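Local coordinates for protein tyrosinase (Aspergillus oryzae, PDB 6JU5) that probably uses a pair of copper ions and dioxygen to oxidise L-tyrosine and L-dopa to L-dopaquinone, a step in melanin biosynthesis, at residues B[324-329]-B[542-547]; B[276-281]-B[457-462]; B[492-497]-B[561-566]. The protein carries 1 engineered substitution. All blocks are in the same frame, centred on the assembly; numbering follows the deposited sequence.

In the fold
Contacts 2 and 3 each lie on the same side of the chain's centre as contact 1. Contact 1 joins the loop before helix 328-340 to strand 538-544 of a sheet built largely from the C-terminal part of the chain; contact 3 pairs two other strands of it. The centres of contacts 1 and 3 are about 17 Å apart, and Leu543 CD1 lies 3.9 Å from Ile492 CD1. Contact 2 joins the loop before helix 282-292 to helix 458-464; Val280 CG2 there meets Leu547 CD1 of contact 1 at 3.8 Å. Contacts 2 and 3 do not touch, and both lie away from the copper site. In contact 1 the Met326 side chain is about 11 Å from that of His332, a copper ligand.

Contact 1: B[324-329]-B[542-547]; sequences NWMNLE and QLPARL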
ATOM      1  N   ASN B 324     -29.513  24.044   1.625  1.00 23.54           N
ATOM      2  CA  ASN B 324     -29.983  22.805   2.219  1.00 22.08           C
ATOM      3  C   ASN B 324     -29.565  21.546   1.465  1.00 18.39           C
ATOM      4  O   ASN B 324     -30.087  20.465   1.770  1.00 20.14           O
ATOM      5  CB  ASN B 324     -31.514  22.826   2.362  1.00 17.66           C
ATOM      6  CG  ASN B 324     -31.996  23.936   3.274  1.00 20.98           C
ATOM      7  OD1 ASN B 324     -31.209  24.589   3.965  1.00 27.81           O
ATOM      8  ND2 ASN B 324     -33.297  24.153   3.297  1.00 35.49           N
ATOM      9  N   TRP B 325     -28.640  21.663   0.520  1.00 16.34           N
ATOM     10  CA  TRP B 325     -28.197  20.512  -0.251  1.00 15.02           C
ATOM     11  C   TRP B 325     -27.042  19.760   0.397  1.00 16.12           C
ATOM     12  O   TRP B 325     -26.594  18.773  -0.215  1.00 16.83           O
ATOM     13  CB  TRP B 325     -27.762  20.925  -1.661  1.00 16.70           C
ATOM     14  CG  TRP B 325     -28.891  21.414  -2.519  1.00 15.19           C
ATOM     15  CD1 TRP B 325     -30.185  21.657  -2.138  1.00 21.73           C
ATOM     16  CD2 TRP B 325     -28.797  21.721  -3.914  1.00 14.97           C
ATOM     17  NE1 TRP B 325     -30.914  22.096  -3.229  1.00 23.59           N
ATOM     18  CE2 TRP B 325     -30.074  22.144  -4.324  1.00 21.44           C
ATOM     19  CE3 TRP B 325     -27.762  21.681  -4.863  1.00 14.12           C
ATOM     20  CZ2 TRP B 325     -30.329  22.523  -5.644  1.00 22.55           C
ATOM     21  CZ3 TRP B 325     -28.023  22.061  -6.172  1.00 16.15           C
ATOM     22  CH2 TRP B 325     -29.309  22.478  -6.557  1.00 16.24           C
ATOM     23  N   MET B 326     -26.547  20.194   1.555  1.00 14.64           N
ATOM     24  CA  MET B 326     -25.567  19.401   2.305  1.00 14.12           C
ATOM     25  C   MET B 326     -26.293  18.258   3.013  1.00 14.14           C
ATOM     26  O   MET B 326     -26.997  18.450   3.991  1.00 19.13           O
ATOM     27  CB  MET B 326     -24.781  20.247   3.304  1.00 15.60           C
ATOM     28  CG  MET B 326     -23.692  19.457   4.034  1.00 18.80           C
ATOM     29  SD  MET B 326     -22.258  19.044   3.018  1.00 18.49           S
ATOM     30  CE  MET B 326     -21.457  20.660   2.984  1.00 23.97           C
ATOM     31  N   ASN B 327     -26.146  17.053   2.456  1.00 12.72           N
ATOM     32  CA  ASN B 327     -26.957  15.933   2.929  1.00 11.17           C
ATOM     33  C   ASN B 327     -26.093  14.746   3.317  1.00 10.03           C
ATOM     34  O   ASN B 327     -24.924  14.641   2.944  1.00 12.22           O
ATOM     35  CB  ASN B 327     -27.999  15.553   1.880  1.00 11.15           C
ATOM     36  CG  ASN B 327     -27.429  15.029   0.587  1.00 10.98           C
ATOM     37  OD1 ASN B 327     -27.090  13.848   0.488  1.00 11.50           O
ATOM     38  ND2 ASN B 327     -27.298  15.893  -0.427  1.00 12.01           N
ATOM     39  N   LEU B 328     -26.681  13.828   4.076  1.00 10.96           N
ATOM     40  CA  LEU B 328     -25.952  12.681   4.625  1.00 10.75           C
ATOM     41  C   LEU B 328     -25.400  11.801   3.514  1.00 10.22           C
ATOM     42  O   LEU B 328     -24.266  11.315   3.588  1.00 11.28           O
ATOM     43  CB  LEU B 328     -26.938  11.870   5.475  1.00 12.06           C
ATOM     44  CG  LEU B 328     -26.394  10.611   6.153  1.00 11.52           C
ATOM     45  CD1 LEU B 328     -25.478  10.998   7.294  1.00 14.09           C
ATOM     46  CD2 LEU B 328     -27.564   9.751   6.635  1.00 14.39           C
ATOM     47  N   GLU B 329     -26.230  11.555   2.497  1.00  9.95           N
ATOM     48  CA  GLU B 329     -25.853  10.566   1.471  1.00 10.35           C
ATOM     49  C   GLU B 329     -24.696  11.077   0.637  1.00 10.26           C
ATOM     50  O   GLU B 329     -23.792  10.316   0.253  1.00 10.82           O
ATOM     51  CB  GLU B 329     -27.088  10.250   0.612  1.00 10.20           C
ATOM     52  CG  GLU B 329     -26.880   9.082  -0.340  1.00 11.80           C
ATOM     53  CD  GLU B 329     -28.115   8.636  -1.090  1.00 12.78           C
ATOM     54  OE1 GLU B 329     -29.164   9.315  -0.996  1.00 12.93           O
ATOM     55  OE2 GLU B 329     -28.049   7.589  -1.780  1.00 14.29           O
ATOM     56  N   GLN B 542     -23.322  19.544  -1.888  1.00 13.39           N
ATOM     57  CA  GLN B 542     -22.857  20.887  -1.545  1.00 12.91           C
ATOM     58  C   GLN B 542     -21.399  20.795  -1.108  1.00 13.91           C
ATOM     59  O   GLN B 542     -21.027  19.806  -0.481  1.00 18.30           O
ATOM     60  CB  GLN B 542     -23.724  21.483  -0.439  1.00 17.34           C
ATOM     61  CG  GLN B 542     -23.522  22.974  -0.170  1.00 18.29           C
ATOM     62  CD  GLN B 542     -24.037  23.367   1.203  1.00 16.88           C
ATOM     63  OE1 GLN B 542     -23.261  23.355   2.175  1.00 23.08           O
ATOM     64  NE2 GLN B 542     -25.316  23.704   1.306  1.00 21.48           N
ATOM     65  N   LEU B 543     -20.591  21.796  -1.440  1.00 11.99           N
ATOM     66  CA  LEU B 543     -19.225  21.875  -0.918  1.00 12.80           C
ATOM     67  C   LEU B 543     -19.029  23.184  -0.164  1.00 11.36           C
ATOM     68  O   LEU B 543     -19.509  24.235  -0.584  1.00 12.67           O
ATOM     69  CB  LEU B 543     -18.183  21.805  -2.036  1.00 13.39           C
ATOM     70  CG  LEU B 543     -18.097  20.478  -2.784  1.00 14.99           C
ATOM     71  CD1 LEU B 543     -17.284  20.626  -4.066  1.00 16.66           C
ATOM     72  CD2 LEU B 543     -17.528  19.407  -1.867  1.00 23.97           C
ATOM     73  N   PRO B 544     -18.249  23.160   0.906  1.00 11.65           N
ATOM     74  CA  PRO B 544     -17.794  24.432   1.480  1.00 12.38           C
ATOM     75  C   PRO B 544     -16.935  25.137   0.431  1.00 11.36           C
ATOM     76  O   PRO B 544     -16.248  24.470  -0.342  1.00 14.43           O
ATOM     77  CB  PRO B 544     -16.942  23.989   2.667  1.00 13.84           C
ATOM     78  CG  PRO B 544     -17.177  22.531   2.861  1.00 12.91           C
ATOM     79  CD  PRO B 544     -17.651  21.976   1.541  1.00 13.35           C
ATOM     80  N   ALA B 545     -17.000  26.455   0.390  1.00 12.46           N
ATOM     81  CA  ALA B 545     -16.166  27.225  -0.537  1.00 12.01           C
ATOM     82  C   ALA B 545     -15.535  28.448   0.099  1.00 12.92           C
ATOM     83  O   ALA B 545     -14.808  29.185  -0.570  1.00 14.33           O
ATOM     84  CB  ALA B 545     -16.979  27.604  -1.772  1.00 15.67           C
ATOM     85  N   ARG B 546     -15.795  28.656   1.388  1.00 12.65           N
ATOM     86  CA  ARG B 546     -15.429  29.926   2.008  1.00 13.92           C
ATOM     87  C   ARG B 546     -13.942  30.203   1.881  1.00 15.40           C
ATOM     88  O   ARG B 546     -13.545  31.295   1.473  1.00 15.94           O
ATOM     89  CB  ARG B 546     -15.804  29.922   3.491  1.00 16.95           C
ATOM     90  CG  ARG B 546     -15.709  31.289   4.139  1.00 16.41           C
ATOM     91  CD  ARG B 546     -14.307  31.634   4.633  1.00 19.92           C
ATOM     92  NE  ARG B 546     -14.355  33.046   5.047  1.00 22.87           N
ATOM     93  CZ  ARG B 546     -14.290  34.053   4.172  1.00 22.56           C
ATOM     94  NH1 ARG B 546     -14.151  33.821   2.869  1.00 20.24           N
ATOM     95  NH2 ARG B 546     -14.359  35.293   4.627  1.00 24.71           N
ATOM     96  N   LEU B 547     -13.137  29.219   2.272  1.00 14.24           N
ATOM     97  CA  LEU B 547     -11.686  29.456   2.319  1.00 14.15           C
ATOM     98  C   LEU B 547     -11.105  29.550   0.923  1.00 13.96           C
ATOM     99  O   LEU B 547     -10.264  30.417   0.636  1.00 15.71           O
ATOM    100  CB  LEU B 547     -11.009  28.394   3.178  1.00 14.36           C
ATOM    101  CG  LEU B 547     -11.382  28.376   4.669  1.00 15.35           C
ATOM    102  CD1 LEU B 547     -10.780  27.144   5.347  1.00 14.20           C
ATOM    103  CD2 LEU B 547     -10.903  29.644   5.362  1.00 15.37           C
TER
HETATM  104  O   HOH W   1     -23.254  17.398   0.528  1.00 24.34           O
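Met326 and Gln542 cross their side chains at about a right angle where the capped start of helix 328-340, which carries the copper ligands His332 and His336, meets the end of strand 538-544 in the C-terminal sheet. With CG trans to its own N (chi1 -176°), Met326 then bends at chi2 and chi3, which curls the thioether round until CE lies 3.3 Å from Gln542 OE1. The same methyl reaches Pro544 CD at 4.3 Å, and Met286 of helix 282-292 adds to the packing; an unbranched, flexible methionine suits such a curved path.

Gln542 instead runs out extended beyond CG. Its CB packs 4.3 Å from Trp325 CB, while its amide NE2 donates to Pro322 O and, weakly, to Lys323 O. Glutamine thus serves both as an apolar surface and as a donor to loop carbonyls. No direct hydrogen bond joins the two segments. Water 1 bridges them instead, accepting from Gln542 N at 3.2 Å and, weakly, from Asn327 N.

Asn327 is the N-cap residue: its OD1 accepts from Ala330 N in the first turn. Its ND2 donates to Val540 O of the strand and also to Trp325 O, 3.0 Å away, approaching from 44° above that carbonyl's plane.

Contact 2: B[276-281]-B[457-462]; sequences GWDSVP and GQRTKE
The guanidinium of Arg459 meets Ser279 O at one edge, close to its own plane, and Glu462 OE1 at another, also near the plane, while Asp278 CB comes in obliquely, 3.5 Å from NH1. This is a side-on, two-nitrogen arginine grip on one carbonyl, made by the first turn of helix 458-464 on the irregular loop 276-281 that leads into helix 282-292.

Arg459 NE hydrogen-bonds to Ser279 O at 2.9 Å, nearly in line with the C=O bond. NH1 hydrogen-bonds to Ser279 O at 3.0 Å, in the carbonyl plane and on a lone pair. Both bonds are bent (148° and 141° at the hydrogen), as expected when two donors share one oxygen. Together they fix the rotation of the guanidinium, and the third nitrogen completes the hold: NH2 forms a salt bridge with Glu462 OE1 at 3.1 Å, reaching the carboxylate from above its plane. Arginine suits the site because its planar group can serve a loop carbonyl and a helix carboxylate at once. The bend at chi2 (59°) turns the chain to run past the carbonyl, so that NE and NH1 face Ser279 O and NH2 faces Glu462. Asp278 OD2, 4.6 Å from Arg459 NH1, is too far for a salt bridge but would probably add to the favourable field.

Val280, whose N is held by Gln272 OE1, also packs on Val463. Its two methyls serve two neighbours: CG2 lies 4.1 Å from Arg459 O, and CG1 3.6 Å from Thr460 OG1.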
ATOM      1  N   GLY B 276       2.146  29.407   4.158  1.00 29.55           N
ATOM      2  CA  GLY B 276       1.481  30.576   4.698  1.00 29.74           C
ATOM      3  C   GLY B 276      -0.035  30.484   4.691  1.00 28.24           C
ATOM      4  O   GLY B 276      -0.682  31.533   4.804  1.00 30.55           O
ATOM      5  N   TRP B 277      -0.570  29.272   4.583  1.00 25.33           N
ATOM      6  CA  TRP B 277      -1.997  28.993   4.641  1.00 22.61           C
ATOM      7  C   TRP B 277      -2.287  27.757   5.491  1.00 24.34           C
ATOM      8  O   TRP B 277      -1.568  26.759   5.381  1.00 29.89           O
ATOM      9  CB  TRP B 277      -2.551  28.761   3.225  1.00 20.40           C
ATOM     10  CG  TRP B 277      -2.309  29.946   2.335  1.00 21.90           C
ATOM     11  CD1 TRP B 277      -1.319  30.070   1.407  1.00 21.26           C
ATOM     12  CD2 TRP B 277      -3.062  31.163   2.293  1.00 21.92           C
ATOM     13  NE1 TRP B 277      -1.412  31.290   0.789  1.00 22.99           N
ATOM     14  CE2 TRP B 277      -2.471  31.989   1.309  1.00 21.73           C
ATOM     15  CE3 TRP B 277      -4.180  31.653   2.976  1.00 21.66           C
ATOM     16  CZ2 TRP B 277      -2.939  33.262   0.986  1.00 23.95           C
ATOM     17  CZ3 TRP B 277      -4.639  32.920   2.656  1.00 22.00           C
ATOM     18  CH2 TRP B 277      -4.030  33.714   1.675  1.00 22.24           C
ATOM     19  N   ASP B 278      -3.320  27.813   6.324  1.00 22.89           N
ATOM     20  CA  ASP B 278      -3.686  26.671   7.157  1.00 23.26           C
ATOM     21  C   ASP B 278      -4.737  25.785   6.506  1.00 21.10           C
ATOM     22  O   ASP B 278      -5.639  26.277   5.814  1.00 25.95           O
ATOM     23  CB  ASP B 278      -4.235  27.175   8.500  1.00 28.83           C
ATOM     24  CG  ASP B 278      -3.219  28.020   9.242  1.00 35.69           C
ATOM     25  OD1 ASP B 278      -3.615  28.982   9.936  1.00 48.44           O
ATOM     26  OD2 ASP B 278      -2.018  27.700   9.102  1.00 46.31           O
ATOM     27  N   SER B 279      -4.653  24.470   6.728  1.00 21.08           N
ATOM     28  CA  SER B 279      -5.588  23.572   6.049  1.00 17.44           C
ATOM     29  C   SER B 279      -6.731  23.145   6.969  1.00 17.11           C
ATOM     30  O   SER B 279      -6.617  23.094   8.195  1.00 18.63           O
ATOM     31  CB  SER B 279      -4.884  22.333   5.483  1.00 20.00           C
ATOM     32  OG  SER B 279      -4.485  21.473   6.522  1.00 24.43           O
ATOM     33  N   VAL B 280      -7.860  22.814   6.342  1.00 16.85           N
ATOM     34  CA  VAL B 280      -9.011  22.243   7.037  1.00 15.07           C
ATOM     35  C   VAL B 280      -9.508  21.055   6.232  1.00 14.93           C
ATOM     36  O   VAL B 280      -9.707  21.252   5.028  1.00 14.97           O
ATOM     37  CB  VAL B 280     -10.157  23.274   7.148  1.00 16.46           C
ATOM     38  CG1 VAL B 280     -11.364  22.610   7.807  1.00 24.55           C
ATOM     39  CG2 VAL B 280      -9.751  24.531   7.920  1.00 20.18           C
ATOM     40  N   PRO B 281      -9.693  19.851   6.781  1.00 14.91           N
ATOM     41  CA  PRO B 281     -10.202  18.741   5.957  1.00 12.92           C
ATOM     42  C   PRO B 281     -11.643  18.991   5.535  1.00 12.85           C
ATOM     43  O   PRO B 281     -12.507  19.218   6.383  1.00 13.55           O
ATOM     44  CB  PRO B 281     -10.157  17.528   6.881  1.00 15.41           C
ATOM     45  CG  PRO B 281      -9.367  17.947   8.075  1.00 19.02           C
ATOM     46  CD  PRO B 281      -9.475  19.442   8.174  1.00 18.82           C
ATOM     47  N   GLY B 457     -15.964  20.707  14.990  1.00 14.68           N
ATOM     48  CA  GLY B 457     -16.032  22.124  14.656  1.00 15.99           C
ATOM     49  C   GLY B 457     -14.786  22.929  14.970  1.00 15.73           C
ATOM     50  O   GLY B 457     -14.659  24.077  14.527  1.00 19.26           O
ATOM     51  N   GLN B 458     -13.846  22.383  15.736  1.00 16.93           N
ATOM     52  CA  GLN B 458     -12.756  23.204  16.240  1.00 18.50           C
ATOM     53  C   GLN B 458     -11.858  23.741  15.155  1.00 18.12           C
ATOM     54  O   GLN B 458     -11.495  24.922  15.090  1.00 19.99           O
ATOM     55  CB  GLN B 458     -11.975  22.350  17.265  1.00 23.17           C
ATOM     56  CG  GLN B 458     -12.805  22.107  18.529  1.00 32.57           C
ATOM     57  CD  GLN B 458     -11.992  21.560  19.681  1.00 37.66           C
ATOM     58  OE1 GLN B 458     -11.154  22.274  20.239  1.00 55.47           O
ATOM     59  NE2 GLN B 458     -12.215  20.311  20.072  1.00 48.41           N
ATOM     60  N   ARG B 459     -11.434  22.886  14.224  1.00 19.15           N
ATOM     61  CA  ARG B 459     -10.464  23.343  13.224  1.00 17.35           C
ATOM     62  C   ARG B 459     -11.105  24.303  12.239  1.00 18.27           C
ATOM     63  O   ARG B 459     -10.522  25.333  11.881  1.00 17.58           O
ATOM     64  CB  ARG B 459      -9.881  22.097  12.556  1.00 18.53           C
ATOM     65  CG  ARG B 459      -8.841  22.398  11.496  1.00 18.07           C
ATOM     66  CD  ARG B 459      -7.686  23.184  12.117  1.00 22.44           C
ATOM     67  NE  ARG B 459      -6.673  23.381  11.079  1.00 25.59           N
ATOM     68  CZ  ARG B 459      -5.532  24.031  11.241  1.00 22.92           C
ATOM     69  NH1 ARG B 459      -4.700  24.139  10.221  1.00 25.27           N
ATOM     70  NH2 ARG B 459      -5.249  24.571  12.417  1.00 30.17           N
ATOM     71  N   THR B 460     -12.335  23.990  11.815  1.00 16.27           N
ATOM     72  CA  THR B 460     -13.075  24.886  10.928  1.00 16.09           C
ATOM     73  C   THR B 460     -13.178  26.274  11.540  1.00 18.98           C
ATOM     74  O   THR B 460     -12.850  27.273  10.892  1.00 19.70           O
ATOM     75  CB  THR B 460     -14.466  24.317  10.587  1.00 16.97           C
ATOM     76  OG1 THR B 460     -14.328  23.069   9.869  1.00 18.04           O
ATOM     77  CG2 THR B 460     -15.243  25.249   9.675  1.00 19.53           C
ATOM     78  N   LYS B 461     -13.614  26.333  12.798  1.00 19.02           N
ATOM     79  CA  LYS B 461     -13.780  27.631  13.447  1.00 20.73           C
ATOM     80  C   LYS B 461     -12.445  28.346  13.619  1.00 21.45           C
ATOM     81  O   LYS B 461     -12.392  29.557  13.431  1.00 26.92           O
ATOM     82  CB  LYS B 461     -14.492  27.455  14.794  1.00 26.05           C
ATOM     83  CG  LYS B 461     -15.930  26.966  14.634  1.00 29.55           C
ATOM     84  CD  LYS B 461     -16.740  27.189  15.904  1.00 38.17           C
ATOM     85  CE  LYS B 461     -16.802  25.942  16.767  1.00 42.82           C
ATOM     86  NZ  LYS B 461     -17.850  26.048  17.820  1.00 54.45           N
ATOM     87  N   GLU B 462     -11.394  27.603  13.945  1.00 21.56           N
ATOM     88  CA  GLU B 462     -10.055  28.168  14.147  1.00 24.82           C
ATOM     89  C   GLU B 462      -9.569  28.880  12.889  1.00 22.64           C
ATOM     90  O   GLU B 462      -8.967  29.956  12.945  1.00 28.26           O
ATOM     91  CB  GLU B 462      -9.110  27.037  14.533  1.00 28.47           C
ATOM     92  CG  GLU B 462      -7.676  27.393  14.889  1.00 35.52           C
ATOM     93  CD  GLU B 462      -6.939  26.153  15.382  1.00 41.63           C
ATOM     94  OE1 GLU B 462      -7.134  25.076  14.778  1.00 42.96           O
ATOM     95  OE2 GLU B 462      -6.196  26.247  16.380  1.00 57.71           O
TER

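Contact 3: B[492-497]-B[561-566]; sequences IFFGDV and PTPRYV
Phe493 and Arg564 form an antiparallel hydrogen-bonded pair, Phe493 N donating to Arg564 O at 2.8 Å and Arg564 N to Phe493 O at 2.9 Å, with strands 492-494 and 563-566 running at 144° to each other. In the neighbouring non-hydrogen-bonded pair, Ile492 faces Tyr565 and its CA makes a CA-H...O contact with Arg564 O.

On the face of the sheet with Ile492 and Phe494, Pro561 CG sits 3.6 Å from the centroid of the Phe494 ring, 12° off the normal, a CH-pi contact. Proline fits well here, since its rigid ring offers C-H groups to the aromatic face. The edge of the Phe494 ring, at CE1, meets Pro563 CA, and Pro563 CB lies beside Ile492 CG2.

Strands 489-494 and 563-568 lie side by side in the mixed beta sheet built largely from the C-terminal part of the chain, flanked by strands 510-515 and 604-611. On the opposite face Phe493 CE1 touches Val566 CG2 at 4.1 Å, near Phe502.

Arg564 and Val497 pass each other pointing opposite ways, Val497 CG2 against Arg564 CB. Extended from CG, Arg564 makes a weak hydrogen bond from NE to Gly495 O, at the guanidinium edge and 3.2 Å away. Asp496 OD1, 4.6 Å from Arg564 NH2, lies well out of the guanidinium plane, a charge attraction and not a salt bridge. A CB on Gly495 would collide with the carbonyl oxygen of Phe494, so glycine suits the turn. Water 2 accepts from Gly495 N and donates to Thr562 O, each at 2.7 Å.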
ATOM      1  N   ILE B 492     -14.190  20.536  -8.859  1.00 10.77           N
ATOM      2  CA  ILE B 492     -14.383  21.980  -9.011  1.00 12.25           C
ATOM      3  C   ILE B 492     -13.098  22.743  -8.727  1.00 12.21           C
ATOM      4  O   ILE B 492     -12.378  22.356  -7.798  1.00 13.06           O
ATOM      5  CB  ILE B 492     -15.571  22.469  -8.169  1.00 13.04           C
ATOM      6  CG1 ILE B 492     -16.851  21.750  -8.648  1.00 18.68           C
ATOM      7  CG2 ILE B 492     -15.713  23.978  -8.251  1.00 12.20           C
ATOM      8  CD1 ILE B 492     -18.016  21.848  -7.705  1.00 22.06           C
ATOM      9  N   PHE B 493     -12.847  23.761  -9.549  1.00 12.53           N
ATOM     10  CA  PHE B 493     -11.637  24.564  -9.508  1.00 11.64           C
ATOM     11  C   PHE B 493     -11.967  26.053  -9.510  1.00 11.40           C
ATOM     12  O   PHE B 493     -12.968  26.450 -10.114  1.00 12.93           O
ATOM     13  CB  PHE B 493     -10.823  24.255 -10.783  1.00 13.61           C
ATOM     14  CG  PHE B 493     -10.450  22.808 -10.911  1.00 11.92           C
ATOM     15  CD1 PHE B 493     -11.333  21.906 -11.508  1.00 13.46           C
ATOM     16  CD2 PHE B 493      -9.225  22.350 -10.437  1.00 12.69           C
ATOM     17  CE1 PHE B 493     -10.988  20.566 -11.606  1.00 13.72           C
ATOM     18  CE2 PHE B 493      -8.891  21.011 -10.513  1.00 13.14           C
ATOM     19  CZ  PHE B 493      -9.786  20.121 -11.083  1.00 13.34           C
ATOM     20  N   PHE B 494     -11.134  26.870  -8.886  1.00 11.83           N
ATOM     21  CA  PHE B 494     -11.258  28.324  -8.946  1.00 12.89           C
ATOM     22  C   PHE B 494      -9.984  28.833  -9.629  1.00 14.75           C
ATOM     23  O   PHE B 494      -8.888  28.716  -9.063  1.00 16.83           O
ATOM     24  CB  PHE B 494     -11.397  28.982  -7.582  1.00 15.34           C
ATOM     25  CG  PHE B 494     -12.685  28.733  -6.830  1.00 12.71           C
ATOM     26  CD1 PHE B 494     -13.822  28.230  -7.456  1.00 13.37           C
ATOM     27  CD2 PHE B 494     -12.781  29.009  -5.477  1.00 13.28           C
ATOM     28  CE1 PHE B 494     -15.005  28.024  -6.758  1.00 13.74           C
ATOM     29  CE2 PHE B 494     -13.948  28.781  -4.766  1.00 13.30           C
ATOM     30  CZ  PHE B 494     -15.073  28.277  -5.395  1.00 12.90           C
ATOM     31  N   GLY B 495     -10.147  29.348 -10.842  1.00 18.07           N
ATOM     32  CA  GLY B 495      -8.962  29.713 -11.610  1.00 20.09           C
ATOM     33  C   GLY B 495      -8.679  28.732 -12.720  1.00 17.20           C
ATOM     34  O   GLY B 495      -9.446  27.799 -12.992  1.00 21.01           O
ATOM     35  N   ASP B 496      -7.565  28.887 -13.414  1.00 18.59           N
ATOM     36  CA  ASP B 496      -7.258  28.048 -14.563  1.00 21.37           C
ATOM     37  C   ASP B 496      -7.029  26.592 -14.171  1.00 16.94           C
ATOM     38  O   ASP B 496      -6.446  26.297 -13.128  1.00 20.06           O
ATOM     39  CB  ASP B 496      -6.006  28.543 -15.277  1.00 28.36           C
ATOM     40  CG  ASP B 496      -6.042  29.997 -15.677  1.00 35.36           C
ATOM     41  OD1 ASP B 496      -7.141  30.519 -15.944  1.00 40.56           O
ATOM     42  OD2 ASP B 496      -4.949  30.597 -15.715  1.00 47.70           O
ATOM     43  N   VAL B 497      -7.506  25.694 -15.004  1.00 17.56           N
ATOM     44  CA  VAL B 497      -7.394  24.251 -14.785  1.00 16.51           C
ATOM     45  C   VAL B 497      -6.221  23.721 -15.600  1.00 16.83           C
ATOM     46  O   VAL B 497      -6.056  24.024 -16.779  1.00 20.19           O
ATOM     47  CB  VAL B 497      -8.701  23.556 -15.190  1.00 16.20           C
ATOM     48  CG1 VAL B 497      -8.593  22.040 -15.094  1.00 16.75           C
ATOM     49  CG2 VAL B 497      -9.859  24.052 -14.318  1.00 17.36           C
ATOM     50  N   PRO B 561     -14.698  34.052  -7.985  1.00 19.12           N
ATOM     51  CA  PRO B 561     -14.323  33.094  -9.034  1.00 18.85           C
ATOM     52  C   PRO B 561     -15.522  32.459  -9.717  1.00 17.86           C
ATOM     53  O   PRO B 561     -16.539  32.166  -9.102  1.00 20.79           O
ATOM     54  CB  PRO B 561     -13.555  32.015  -8.252  1.00 18.69           C
ATOM     55  CG  PRO B 561     -14.204  32.052  -6.897  1.00 18.91           C
ATOM     56  CD  PRO B 561     -14.475  33.513  -6.633  1.00 19.15           C
ATOM     57  N   THR B 562     -15.355  32.207 -11.013  1.00 17.41           N
ATOM     58  CA  THR B 562     -16.245  31.309 -11.726  1.00 18.52           C
ATOM     59  C   THR B 562     -15.940  29.867 -11.359  1.00 16.81           C
ATOM     60  O   THR B 562     -14.822  29.396 -11.564  1.00 19.48           O
ATOM     61  CB  THR B 562     -16.081  31.500 -13.249  1.00 21.43           C
ATOM     62  OG1 THR B 562     -16.596  32.798 -13.588  1.00 22.39           O
ATOM     63  CG2 THR B 562     -16.840  30.415 -13.991  1.00 21.55           C
ATOM     64  N   PRO B 563     -16.863  29.100 -10.803  1.00 13.89           N
ATOM     65  CA  PRO B 563     -16.505  27.689 -10.556  1.00 14.74           C
ATOM     66  C   PRO B 563     -16.296  26.979 -11.884  1.00 14.92           C
ATOM     67  O   PRO B 563     -17.177  27.052 -12.744  1.00 19.92           O
ATOM     68  CB  PRO B 563     -17.736  27.146  -9.836  1.00 15.59           C
ATOM     69  CG  PRO B 563     -18.389  28.365  -9.257  1.00 16.80           C
ATOM     70  CD  PRO B 563     -18.206  29.424 -10.322  1.00 15.71           C
ATOM     71  N   ARG B 564     -15.159  26.317 -12.048  1.00 13.62           N
ATOM     72  CA  ARG B 564     -14.945  25.508 -13.242  1.00 13.34           C
ATOM     73  C   ARG B 564     -14.997  24.031 -12.852  1.00 12.18           C
ATOM     74  O   ARG B 564     -14.439  23.647 -11.831  1.00 15.93           O
ATOM     75  CB  ARG B 564     -13.599  25.847 -13.880  1.00 15.30           C
ATOM     76  CG  ARG B 564     -13.411  27.342 -14.151  1.00 22.98           C
ATOM     77  CD  ARG B 564     -12.097  27.605 -14.878  1.00 27.27           C
ATOM     78  NE  ARG B 564     -11.698  29.005 -14.876  1.00 30.91           N
ATOM     79  CZ  ARG B 564     -12.066  29.910 -15.758  1.00 34.00           C
ATOM     80  NH1 ARG B 564     -12.855  29.557 -16.766  1.00 42.63           N
ATOM     81  NH2 ARG B 564     -11.648  31.165 -15.665  1.00 45.62           N
ATOM     82  N   TYR B 565     -15.693  23.214 -13.638  1.00 12.57           N
ATOM     83  CA  TYR B 565     -15.790  21.800 -13.270  1.00 12.36           C
ATOM     84  C   TYR B 565     -15.306  20.888 -14.392  1.00 11.88           C
ATOM     85  O   TYR B 565     -15.405  21.212 -15.569  1.00 13.62           O
ATOM     86  CB  TYR B 565     -17.209  21.414 -12.865  1.00 12.60           C
ATOM     87  CG  TYR B 565     -18.261  21.464 -13.947  1.00 15.14           C
ATOM     88  CD1 TYR B 565     -18.521  20.351 -14.734  1.00 16.48           C
ATOM     89  CD2 TYR B 565     -19.021  22.615 -14.187  1.00 15.12           C
ATOM     90  CE1 TYR B 565     -19.496  20.373 -15.725  1.00 19.09           C
ATOM     91  CE2 TYR B 565     -19.990  22.647 -15.168  1.00 17.80           C
ATOM     92  CZ  TYR B 565     -20.224  21.523 -15.935  1.00 19.48           C
ATOM     93  OH  TYR B 565     -21.177  21.568 -16.920  1.00 23.49           O
ATOM     94  N   VAL B 566     -14.836  19.722 -13.970  1.00 12.12           N
ATOM     95  CA  VAL B 566     -14.483  18.648 -14.882  1.00 12.06           C
ATOM     96  C   VAL B 566     -15.134  17.367 -14.359  1.00 11.58           C
ATOM     97  O   VAL B 566     -15.073  17.098 -13.153  1.00 13.84           O
ATOM     98  CB  VAL B 566     -12.967  18.427 -15.017  1.00 14.70           C
ATOM     99  CG1 VAL B 566     -12.710  17.342 -16.055  1.00 16.25           C
ATOM    100  CG2 VAL B 566     -12.256  19.718 -15.414  1.00 14.96           C
TER
HETATM  101  O   HOH W   2     -12.350  30.242 -12.177  1.00 21.66           O